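Local coordinates for protein mitochondrial edited mRNA stability factor 1 (Trypanosoma brucei, PDB 6NL1) that probably processes the 5' ends of mitochondrial mRNAs through a Nudix-type fold and helps to stabilise edited transcripts, at residues R119-E124 and G241-L246; V199-G204 and R291-E296; E216-R221 and C343-A348. One frame throughout, in Å; residues are numbered along the deposited sequence.

Contact 1 of 3, residues R119-E124 and G241-L246; sequences REWAAE and GKWTLL. With SO4 (sulfate ion), chain C.
Trp243 turns its indole toward the first turn of helix 120-129: with Trp243 CG lodged between its own N and carbonyl carbon (chi1 68°), the ring is swung to meet Glu120. Over one face lies Glu120 CG, 3.4 Å from the centroid of the Trp243 six-membered ring and 13° off its normal, a CH-pi contact. Glutamate suits this place because its methylenes can rest on the ring while its carboxylate, bent aside, is bound by Tyr200 and the backbone of Met118. The same indole directs an edge at the face of Trp121, an offset edge-to-face pair with planes at 78°, and its NE1 donates a hydrogen bond to a water, which in turn donates to Glu120 O and Glu124 OE1. Next, Thr244 offers its backbone O to Trp121 NE1, 2.7 Å away in the plane of that indole, so the buried N-H is satisfied; the Thr244 hydroxyl pairs with Val199 N. At Leu246 the backbone N reaches the syn lone pair of Glu124 OE1, an almost straight bond of 3.0 Å. Glu124 OE2 is engaged by Arg128 as well. Arg119 NE and NH2 grip sulfate O3 and O4 in nearly straight bonds, with Lys126 a further partner of the ion. Residues 241-246, the Nudix-domain loop leading into helix 250-262, join helix 120-129 to strand 200-207 and helix 250-262, whose Val201, Tyr250 and Ala253 touch Thr244.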
loop_
_atom_site.group_PDB
_atom_site.type_symbol
_atom_site.label_atom_id
_atom_site.label_comp_id
_atom_site.label_asym_id
_atom_site.label_seq_id
_atom_site.Cartn_x
_atom_site.Cartn_y
_atom_site.Cartn_z
ATOM N N ARG A 119 -4.248 6.065 3.494
ATOM C CA ARG A 119 -3.953 7.496 3.606
ATOM C C ARG A 119 -2.463 7.789 3.521
ATOM O O ARG A 119 -1.966 8.766 4.092
ATOM C CB ARG A 119 -4.557 8.077 4.898
ATOM C CG ARG A 119 -6.097 8.033 4.882
ATOM C CD ARG A 119 -6.717 8.695 6.126
ATOM N NE ARG A 119 -6.377 10.114 6.263
ATOM C CZ ARG A 119 -7.046 11.116 5.689
ATOM N NH1 ARG A 119 -8.094 10.874 4.902
ATOM N NH2 ARG A 119 -6.659 12.368 5.898
ATOM N N GLU A 120 -1.759 6.929 2.801
ATOM C CA GLU A 120 -0.344 7.119 2.524
ATOM C C GLU A 120 -0.053 8.517 1.973
ATOM O O GLU A 120 0.887 9.172 2.411
ATOM C CB GLU A 120 0.147 6.063 1.517
ATOM C CG GLU A 120 0.224 4.660 2.094
ATOM C CD GLU A 120 -1.065 3.859 1.937
ATOM O OE1 GLU A 120 -2.142 4.436 1.631
ATOM O OE2 GLU A 120 -0.990 2.631 2.125
ATOM N N TRP A 121 -0.847 8.962 1.001
ATOM C CA TRP A 121 -0.596 10.254 0.357
ATOM C C TRP A 121 -1.348 11.412 1.011
ATOM O O TRP A 121 -0.831 12.522 1.078
ATOM C CB TRP A 121 -0.807 10.169 -1.169
ATOM C CG TRP A 121 0.171 9.194 -1.729
ATOM C CD1 TRP A 121 1.521 9.357 -1.813
ATOM C CD2 TRP A 121 -0.104 7.871 -2.195
ATOM N NE1 TRP A 121 2.106 8.227 -2.321
ATOM C CE2 TRP A 121 1.130 7.296 -2.567
ATOM C CE3 TRP A 121 -1.277 7.120 -2.353
ATOM C CZ2 TRP A 121 1.230 6.002 -3.081
ATOM C CZ3 TRP A 121 -1.177 5.834 -2.866
ATOM C CH2 TRP A 121 0.071 5.288 -3.222
ATOM N N ALA A 122 -2.546 11.142 1.519
ATOM C CA ALA A 122 -3.270 12.130 2.313
ATOM C C ALA A 122 -2.423 12.613 3.500
ATOM O O ALA A 122 -2.322 13.819 3.755
ATOM C CB ALA A 122 -4.604 11.552 2.796
ATOM N N ALA A 123 -1.811 11.671 4.215
ATOM C CA ALA A 123 -0.960 12.002 5.355
ATOM C C ALA A 123 0.278 12.793 4.935
ATOM O O ALA A 123 0.717 13.688 5.656
ATOM C CB ALA A 123 -0.554 10.743 6.129
ATOM N N GLU A 124 0.844 12.476 3.774
ATOM C CA GLU A 124 1.991 13.250 3.305
ATOM C C GLU A 124 1.586 14.690 2.978
ATOM O O GLU A 124 2.313 15.639 3.278
ATOM C CB GLU A 124 2.688 12.611 2.097
ATOM C CG GLU A 124 3.955 13.384 1.748
ATOM C CD GLU A 124 4.761 12.819 0.593
ATOM O OE1 GLU A 124 4.368 11.800 -0.015
ATOM O OE2 GLU A 124 5.811 13.425 0.293
ATOM N N GLY A 241 8.581 -3.903 0.901
ATOM C CA GLY A 241 8.274 -2.757 0.071
ATOM C C GLY A 241 7.030 -2.051 0.545
ATOM O O GLY A 241 6.121 -2.681 1.071
ATOM N N LYS A 242 6.995 -0.738 0.366
ATOM C CA LYS A 242 5.851 0.046 0.809
ATOM C C LYS A 242 5.221 0.841 -0.327
ATOM O O LYS A 242 4.509 0.268 -1.150
ATOM C CB LYS A 242 6.243 0.965 1.957
ATOM C CG LYS A 242 6.646 0.242 3.246
ATOM C CD LYS A 242 6.936 1.291 4.332
ATOM C CE LYS A 242 7.528 0.688 5.559
ATOM N NZ LYS A 242 7.825 1.740 6.566
ATOM N N TRP A 243 5.483 2.149 -0.372
ATOM C CA TRP A 243 4.916 3.014 -1.409
ATOM C C TRP A 243 5.857 4.148 -1.835
ATOM O O TRP A 243 6.804 4.494 -1.125
ATOM C CB TRP A 243 3.569 3.591 -0.956
ATOM C CG TRP A 243 3.684 4.573 0.185
ATOM C CD1 TRP A 243 3.919 5.923 0.089
ATOM C CD2 TRP A 243 3.583 4.283 1.588
ATOM N NE1 TRP A 243 3.965 6.485 1.352
ATOM C CE2 TRP A 243 3.763 5.500 2.285
ATOM C CE3 TRP A 243 3.351 3.115 2.323
ATOM C CZ2 TRP A 243 3.718 5.579 3.676
ATOM C CZ3 TRP A 243 3.301 3.194 3.706
ATOM C CH2 TRP A 243 3.494 4.416 4.370
ATOM N N THR A 244 5.587 4.720 -3.004
ATOM C CA THR A 244 6.314 5.892 -3.481
ATOM C C THR A 244 5.846 7.159 -2.763
ATOM O O THR A 244 4.656 7.466 -2.744
ATOM C CB THR A 244 6.078 6.123 -4.987
ATOM O OG1 THR A 244 4.670 6.230 -5.227
ATOM C CG2 THR A 244 6.634 4.963 -5.825
ATOM N N LEU A 245 6.785 7.891 -2.172
ATOM C CA LEU A 245 6.509 9.237 -1.679
ATOM C C LEU A 245 6.265 10.152 -2.878
ATOM O O LEU A 245 6.656 9.831 -4.010
ATOM C CB LEU A 245 7.697 9.759 -0.852
ATOM C CG LEU A 245 8.082 8.936 0.381
ATOM C CD1 LEU A 245 9.440 9.351 0.925
ATOM C CD2 LEU A 245 7.017 9.066 1.451
ATOM N N LEU A 246 5.614 11.284 -2.648
ATOM C CA LEU A 246 5.471 12.275 -3.709
ATOM C C LEU A 246 6.861 12.622 -4.254
ATOM O O LEU A 246 7.807 12.786 -3.481
ATOM C CB LEU A 246 4.767 13.533 -3.182
ATOM C CG LEU A 246 3.311 13.361 -2.730
ATOM C CD1 LEU A 246 2.766 14.640 -2.121
ATOM C CD2 LEU A 246 2.439 12.912 -3.894
HETATM S S SO4 C . -3.866 11.933 8.455
HETATM O O1 SO4 C . -4.666 12.270 9.632
HETATM O O2 SO4 C . -2.455 12.150 8.761
HETATM O O3 SO4 C . -4.072 10.528 8.098
HETATM O O4 SO4 C . -4.269 12.783 7.333
HETATM O O HOH W 1 3.551 9.241 1.376
HETATM O O HOH W 2 8.096 13.520 -1.007
#

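Contact 2 of 3, residues V199-G204 and R291-E296; sequences VYVRLG and RYFVAE. With SO4 (sulfate ion), chain B.
Arg202 and Tyr292 both place CG beside the backbone N (chi1 -66° and -73°), which sets Arg202 CG 3.8 Å from Tyr292 CE1; a bend of the arginine at chi2 (-63°) then turns CD and NE to a sulfate. Arg202 CB also rests on the ring, 3.6 Å from Tyr292 CE1. Tyr292 OH donates to sulfate O3 at 2.7 Å, whereas Arg202 NE makes only weak bonds to O1 and O2, and Leu239 N holds the ion too. Arg202 NH1 turns back to its neighbour, Val201 O, at 2.9 Å. A long cationic chain beside a phenol suits an anion site, and both residues bind GDP in another structure of this protein, so the sulfate may mark a phosphate position. Beneath them strands 200-204 and 291-296 run parallel in the mixed sheet of the Nudix fold, joined by five backbone bonds from Arg291 N to Tyr200 O through Ala295 N to Gly204 O. On the face of Val201, Leu203 and Phe293 the contacts are largely apolar: Leu203 CG packs on Phe293 CB at 4.0 Å. Arg291 also springs from this face, its CG against Val199 CG2. Helix 250-262 packs here, with Thr257 against Val201 and Ala254 against Phe293.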
loop_
_atom_site.group_PDB
_atom_site.type_symbol
_atom_site.label_atom_id
_atom_site.label_comp_id
_atom_site.label_asym_id
_atom_site.label_seq_id
_atom_site.Cartn_x
_atom_site.Cartn_y
_atom_site.Cartn_z
ATOM N N VAL A 199 2.262 4.694 -6.438
ATOM C CA VAL A 199 1.903 3.283 -6.401
ATOM C C VAL A 199 2.499 2.629 -5.166
ATOM O O VAL A 199 3.355 3.201 -4.506
ATOM C CB VAL A 199 2.461 2.541 -7.642
ATOM C CG1 VAL A 199 1.808 3.058 -8.933
ATOM C CG2 VAL A 199 3.983 2.698 -7.700
ATOM N N TYR A 200 2.025 1.431 -4.858
ATOM C CA TYR A 200 2.723 0.555 -3.935
ATOM C C TYR A 200 3.902 -0.053 -4.690
ATOM O O TYR A 200 3.851 -0.228 -5.911
ATOM C CB TYR A 200 1.794 -0.567 -3.471
ATOM C CG TYR A 200 0.789 -0.172 -2.401
ATOM C CD1 TYR A 200 -0.222 -1.049 -2.014
ATOM C CD2 TYR A 200 0.874 1.054 -1.750
ATOM C CE1 TYR A 200 -1.132 -0.714 -1.021
ATOM C CE2 TYR A 200 -0.032 1.408 -0.751
ATOM C CZ TYR A 200 -1.031 0.517 -0.389
ATOM O OH TYR A 200 -1.939 0.854 0.587
ATOM N N VAL A 201 4.965 -0.372 -3.969
ATOM C CA VAL A 201 6.105 -1.046 -4.567
ATOM C C VAL A 201 6.456 -2.274 -3.754
ATOM O O VAL A 201 6.297 -2.289 -2.529
ATOM C CB VAL A 201 7.358 -0.125 -4.664
ATOM C CG1 VAL A 201 7.097 1.000 -5.639
ATOM C CG2 VAL A 201 7.779 0.412 -3.264
ATOM N N ARG A 202 6.917 -3.307 -4.446
ATOM C CA ARG A 202 7.386 -4.512 -3.789
ATOM C C ARG A 202 8.743 -4.843 -4.401
ATOM O O ARG A 202 8.879 -4.935 -5.617
ATOM C CB ARG A 202 6.395 -5.664 -3.978
ATOM C CG ARG A 202 5.040 -5.470 -3.306
ATOM C CD ARG A 202 5.167 -5.377 -1.769
ATOM N NE ARG A 202 3.848 -5.239 -1.146
ATOM C CZ ARG A 202 3.276 -4.076 -0.835
ATOM N NH1 ARG A 202 3.896 -2.926 -1.084
ATOM N NH2 ARG A 202 2.078 -4.058 -0.270
ATOM N N LEU A 203 9.759 -4.966 -3.560
ATOM C CA LEU A 203 11.076 -5.356 -4.028
ATOM C C LEU A 203 11.276 -6.798 -3.610
ATOM O O LEU A 203 11.612 -7.077 -2.462
ATOM C CB LEU A 203 12.180 -4.451 -3.450
ATOM C CG LEU A 203 13.397 -4.243 -4.366
ATOM C CD1 LEU A 203 14.455 -3.323 -3.737
ATOM C CD2 LEU A 203 14.016 -5.576 -4.762
ATOM N N GLY A 204 11.041 -7.709 -4.547
ATOM C CA GLY A 204 11.212 -9.125 -4.303
ATOM C C GLY A 204 12.677 -9.526 -4.212
ATOM O O GLY A 204 13.337 -9.816 -5.218
ATOM N N ARG A 291 3.818 -1.999 -8.153
ATOM C CA ARG A 291 4.959 -2.190 -9.044
ATOM C C ARG A 291 5.978 -3.123 -8.412
ATOM O O ARG A 291 6.368 -2.956 -7.249
ATOM C CB ARG A 291 5.622 -0.854 -9.372
ATOM C CG ARG A 291 4.759 0.057 -10.196
ATOM C CD ARG A 291 5.515 0.529 -11.408
ATOM N NE ARG A 291 4.665 0.582 -12.591
ATOM C CZ ARG A 291 5.057 1.063 -13.763
ATOM N NH1 ARG A 291 6.292 1.531 -13.907
ATOM N NH2 ARG A 291 4.217 1.073 -14.790
ATOM N N TYR A 292 6.408 -4.100 -9.194
ATOM C CA TYR A 292 7.292 -5.147 -8.709
ATOM C C TYR A 292 8.711 -4.992 -9.227
ATOM O O TYR A 292 8.940 -4.479 -10.331
ATOM C CB TYR A 292 6.730 -6.528 -9.082
ATOM C CG TYR A 292 5.531 -6.887 -8.251
ATOM C CD1 TYR A 292 5.681 -7.556 -7.038
ATOM C CD2 TYR A 292 4.254 -6.509 -8.639
ATOM C CE1 TYR A 292 4.582 -7.864 -6.249
ATOM C CE2 TYR A 292 3.144 -6.813 -7.855
ATOM C CZ TYR A 292 3.317 -7.487 -6.661
ATOM O OH TYR A 292 2.226 -7.803 -5.877
ATOM N N PHE A 293 9.650 -5.438 -8.404
ATOM C CA PHE A 293 11.069 -5.472 -8.738
ATOM C C PHE A 293 11.605 -6.789 -8.205
ATOM O O PHE A 293 11.019 -7.361 -7.283
ATOM C CB PHE A 293 11.807 -4.313 -8.052
ATOM C CG PHE A 293 11.311 -2.951 -8.460
ATOM C CD1 PHE A 293 11.979 -2.221 -9.442
ATOM C CD2 PHE A 293 10.165 -2.407 -7.873
ATOM C CE1 PHE A 293 11.525 -0.963 -9.828
ATOM C CE2 PHE A 293 9.703 -1.157 -8.251
ATOM C CZ PHE A 293 10.380 -0.432 -9.233
ATOM N N VAL A 294 12.703 -7.279 -8.775
ATOM C CA VAL A 294 13.412 -8.407 -8.178
ATOM C C VAL A 294 14.875 -8.063 -7.988
ATOM O O VAL A 294 15.436 -7.256 -8.734
ATOM C CB VAL A 294 13.326 -9.698 -9.025
ATOM C CG1 VAL A 294 11.878 -10.161 -9.164
ATOM C CG2 VAL A 294 14.005 -9.505 -10.386
ATOM N N ALA A 295 15.492 -8.677 -6.984
ATOM C CA ALA A 295 16.933 -8.559 -6.798
ATOM C C ALA A 295 17.444 -9.788 -6.067
ATOM O O ALA A 295 16.840 -10.242 -5.085
ATOM C CB ALA A 295 17.280 -7.296 -6.023
ATOM N N GLU A 296 18.555 -10.330 -6.550
ATOM C CA GLU A 296 19.169 -11.469 -5.895
ATOM C C GLU A 296 20.116 -10.989 -4.806
ATOM O O GLU A 296 20.848 -10.020 -4.995
ATOM C CB GLU A 296 19.924 -12.345 -6.901
ATOM C CG GLU A 296 20.602 -13.531 -6.230
ATOM C CD GLU A 296 21.215 -14.525 -7.199
ATOM O OE1 GLU A 296 21.092 -14.350 -8.433
ATOM O OE2 GLU A 296 21.823 -15.495 -6.708
HETATM S S SO4 B . 2.772 -8.774 -2.295
HETATM O O1 SO4 B . 3.810 -8.380 -1.354
HETATM O O2 SO4 B . 1.719 -7.762 -2.231
HETATM O O3 SO4 B . 3.279 -8.886 -3.657
HETATM O O4 SO4 B . 2.241 -10.081 -1.914
#

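Contact 3 of 3, residues E216-R221 and C343-A348; sequences EWLMLR and CAWMKA
Strands 216-221 and 343-346 run antiparallel, their axes 4.3 Å apart at closest, with Trp217-Met346 and Met219-Ala344 as hydrogen-bonded pairs and Leu218-Trp345 a non-hydrogen-bonded pair between them. Of the four bonds, Trp217 N to Met346 O is nearly straight at 2.7 Å. On one face, Leu218 has CG anti to its backbone nitrogen (chi1 -168°), and this with chi2 at 65° brings CD1 over the Trp345 indole, 4.0 Å from the centroid of the six-membered ring. This CH-pi contact suits a branched aliphatic side chain facing a broad aromatic one. Cys343 spans both leucines, CB against Leu218 CD1 at 3.9 Å and SG against Leu220 CG. Glu216 lies across the base of Trp345, its OE1 3.5 Å from Trp345 CB, and is anchored by a salt bridge to Arg207, which also makes a cation-pi contact with Trp345. Glu216 OE2 and Trp345 O share a water, and the methylenes of Glu216 and Lys347, the N-cap of helix 348-354, pack together through their CG atoms. Met219 and Met346 point to the other face, and each touches Ile351 of helix 348-354. The pair adds strand 343-346 to the mixed sheet of the Nudix domain, where strand 216-223 also pairs with 200-207 and 235-238. Helix 328-336 adds Trp333 against Ala344 and Met346, while strand 235-238 contributes Leu237, which touches Met219.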
loop_
_atom_site.group_PDB
_atom_site.type_symbol
_atom_site.label_atom_id
_atom_site.label_comp_id
_atom_site.label_asym_id
_atom_site.label_seq_id
_atom_site.Cartn_x
_atom_site.Cartn_y
_atom_site.Cartn_z
ATOM N N GLU A 216 13.904 -18.796 -3.488
ATOM C CA GLU A 216 13.180 -18.446 -2.261
ATOM C C GLU A 216 13.045 -16.930 -2.125
ATOM O O GLU A 216 13.989 -16.183 -2.393
ATOM C CB GLU A 216 13.898 -18.996 -1.015
ATOM C CG GLU A 216 13.967 -20.515 -0.933
ATOM C CD GLU A 216 14.510 -21.032 0.399
ATOM O OE1 GLU A 216 15.434 -20.415 0.985
ATOM O OE2 GLU A 216 14.011 -22.078 0.858
ATOM N N TRP A 217 11.871 -16.485 -1.692
ATOM C CA TRP A 217 11.574 -15.064 -1.555
ATOM C C TRP A 217 11.548 -14.672 -0.080
ATOM O O TRP A 217 10.980 -15.384 0.756
ATOM C CB TRP A 217 10.212 -14.739 -2.196
ATOM C CG TRP A 217 10.133 -15.110 -3.638
ATOM C CD1 TRP A 217 9.624 -16.262 -4.162
ATOM C CD2 TRP A 217 10.607 -14.333 -4.750
ATOM N NE1 TRP A 217 9.747 -16.250 -5.540
ATOM C CE2 TRP A 217 10.346 -15.077 -5.922
ATOM C CE3 TRP A 217 11.225 -13.077 -4.867
ATOM C CZ2 TRP A 217 10.683 -14.610 -7.199
ATOM C CZ3 TRP A 217 11.560 -12.612 -6.137
ATOM C CH2 TRP A 217 11.290 -13.383 -7.287
ATOM N N LEU A 218 12.159 -13.538 0.237
ATOM C CA LEU A 218 12.081 -12.988 1.586
ATOM C C LEU A 218 10.682 -12.428 1.838
ATOM O O LEU A 218 10.188 -11.615 1.063
ATOM C CB LEU A 218 13.114 -11.879 1.759
ATOM C CG LEU A 218 13.344 -11.394 3.187
ATOM C CD1 LEU A 218 13.941 -12.520 4.009
ATOM C CD2 LEU A 218 14.259 -10.176 3.200
ATOM N N MET A 219 10.044 -12.857 2.921
ATOM C CA MET A 219 8.701 -12.390 3.232
ATOM C C MET A 219 8.542 -11.921 4.684
ATOM O O MET A 219 9.258 -12.382 5.572
ATOM C CB MET A 219 7.694 -13.497 2.923
ATOM C CG MET A 219 7.797 -13.982 1.478
ATOM S SD MET A 219 6.302 -14.779 0.915
ATOM C CE MET A 219 5.947 -15.844 2.292
ATOM N N LEU A 220 7.600 -11.004 4.902
ATOM C CA LEU A 220 7.265 -10.508 6.233
ATOM C C LEU A 220 5.763 -10.628 6.424
ATOM O O LEU A 220 5.025 -10.816 5.462
ATOM C CB LEU A 220 7.619 -9.023 6.384
ATOM C CG LEU A 220 9.051 -8.525 6.205
ATOM C CD1 LEU A 220 9.245 -8.012 4.791
ATOM C CD2 LEU A 220 9.354 -7.419 7.226
ATOM N N ARG A 221 5.312 -10.489 7.667
ATOM C CA ARG A 221 3.885 -10.440 7.950
ATOM C C ARG A 221 3.560 -9.156 8.700
ATOM O O ARG A 221 3.951 -8.981 9.848
ATOM C CB ARG A 221 3.457 -11.672 8.745
ATOM C CG ARG A 221 3.647 -12.982 7.955
ATOM C CD ARG A 221 3.105 -14.178 8.711
ATOM N NE ARG A 221 1.642 -14.200 8.739
ATOM C CZ ARG A 221 0.947 -14.987 9.555
ATOM N NH1 ARG A 221 1.585 -15.803 10.389
ATOM N NH2 ARG A 221 -0.374 -14.968 9.539
ATOM N N CYS A 343 11.141 -12.129 9.577
ATOM C CA CYS A 343 11.294 -12.487 8.165
ATOM C C CYS A 343 11.450 -13.990 7.958
ATOM O O CYS A 343 11.945 -14.695 8.840
ATOM C CB CYS A 343 12.493 -11.757 7.557
ATOM S SG CYS A 343 12.318 -9.961 7.504
ATOM N N ALA A 344 11.012 -14.463 6.789
ATOM C CA ALA A 344 11.170 -15.855 6.372
ATOM C C ALA A 344 11.581 -15.946 4.903
ATOM O O ALA A 344 11.150 -15.132 4.082
ATOM C CB ALA A 344 9.861 -16.631 6.583
ATOM N N TRP A 345 12.398 -16.948 4.575
ATOM C CA TRP A 345 12.650 -17.316 3.181
ATOM C C TRP A 345 11.625 -18.354 2.761
ATOM O O TRP A 345 11.553 -19.433 3.348
ATOM C CB TRP A 345 14.053 -17.899 2.995
ATOM C CG TRP A 345 15.154 -16.902 3.168
ATOM C CD1 TRP A 345 16.007 -16.790 4.237
ATOM C CD2 TRP A 345 15.519 -15.867 2.251
ATOM N NE1 TRP A 345 16.883 -15.752 4.033
ATOM C CE2 TRP A 345 16.605 -15.168 2.823
ATOM C CE3 TRP A 345 15.036 -15.462 1.002
ATOM C CZ2 TRP A 345 17.216 -14.092 2.188
ATOM C CZ3 TRP A 345 15.643 -14.391 0.370
ATOM C CH2 TRP A 345 16.724 -13.717 0.964
ATOM N N MET A 346 10.836 -18.036 1.742
ATOM C CA MET A 346 9.750 -18.922 1.336
ATOM C C MET A 346 9.653 -19.108 -0.165
ATOM O O MET A 346 9.860 -18.165 -0.926
ATOM C CB MET A 346 8.418 -18.383 1.866
ATOM C CG MET A 346 8.328 -18.366 3.403
ATOM S SD MET A 346 6.656 -18.110 4.049
ATOM C CE MET A 346 6.879 -18.598 5.757
ATOM N N LYS A 347 9.319 -20.328 -0.578
ATOM C CA LYS A 347 9.059 -20.640 -1.975
ATOM C C LYS A 347 7.603 -20.393 -2.316
ATOM O O LYS A 347 6.713 -20.757 -1.555
ATOM C CB LYS A 347 9.372 -22.108 -2.273
ATOM C CG LYS A 347 10.844 -22.453 -2.276
ATOM C CD LYS A 347 11.042 -23.892 -2.703
ATOM C CE LYS A 347 12.516 -24.220 -2.877
ATOM N NZ LYS A 347 12.690 -25.638 -3.284
ATOM N N ALA A 348 7.358 -19.802 -3.480
ATOM C CA ALA A 348 5.993 -19.665 -3.960
ATOM C C ALA A 348 5.271 -21.014 -4.023
ATOM O O ALA A 348 4.091 -21.103 -3.688
ATOM C CB ALA A 348 5.973 -18.988 -5.304
HETATM O O HOH W 3 12.055 -21.991 2.735
#

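Overall arrangement
From the N terminus, helix 120-129 comes first, and contact 1 closes a long loop when residues 241-246 return to it. Within that span the chain has passed through 199-204 and 216-221, whose partners, 291-296 and 343-348, come only later, so all three closures cross one another. Contact 1 ties helix 120-129, which follows strand 100-107, to the loop between strand 235-238 and helix 250-262. It touches contact 2 directly, Lys242 O meeting the backbone of Val201. Contacts 2 and 3 share one sheet, in which strands 200-207 and 216-223 are neighbours, and Trp217 packs against Gly204 and Val294. Contact 3 brings in strand 343-346, the last strand of the modelled chain.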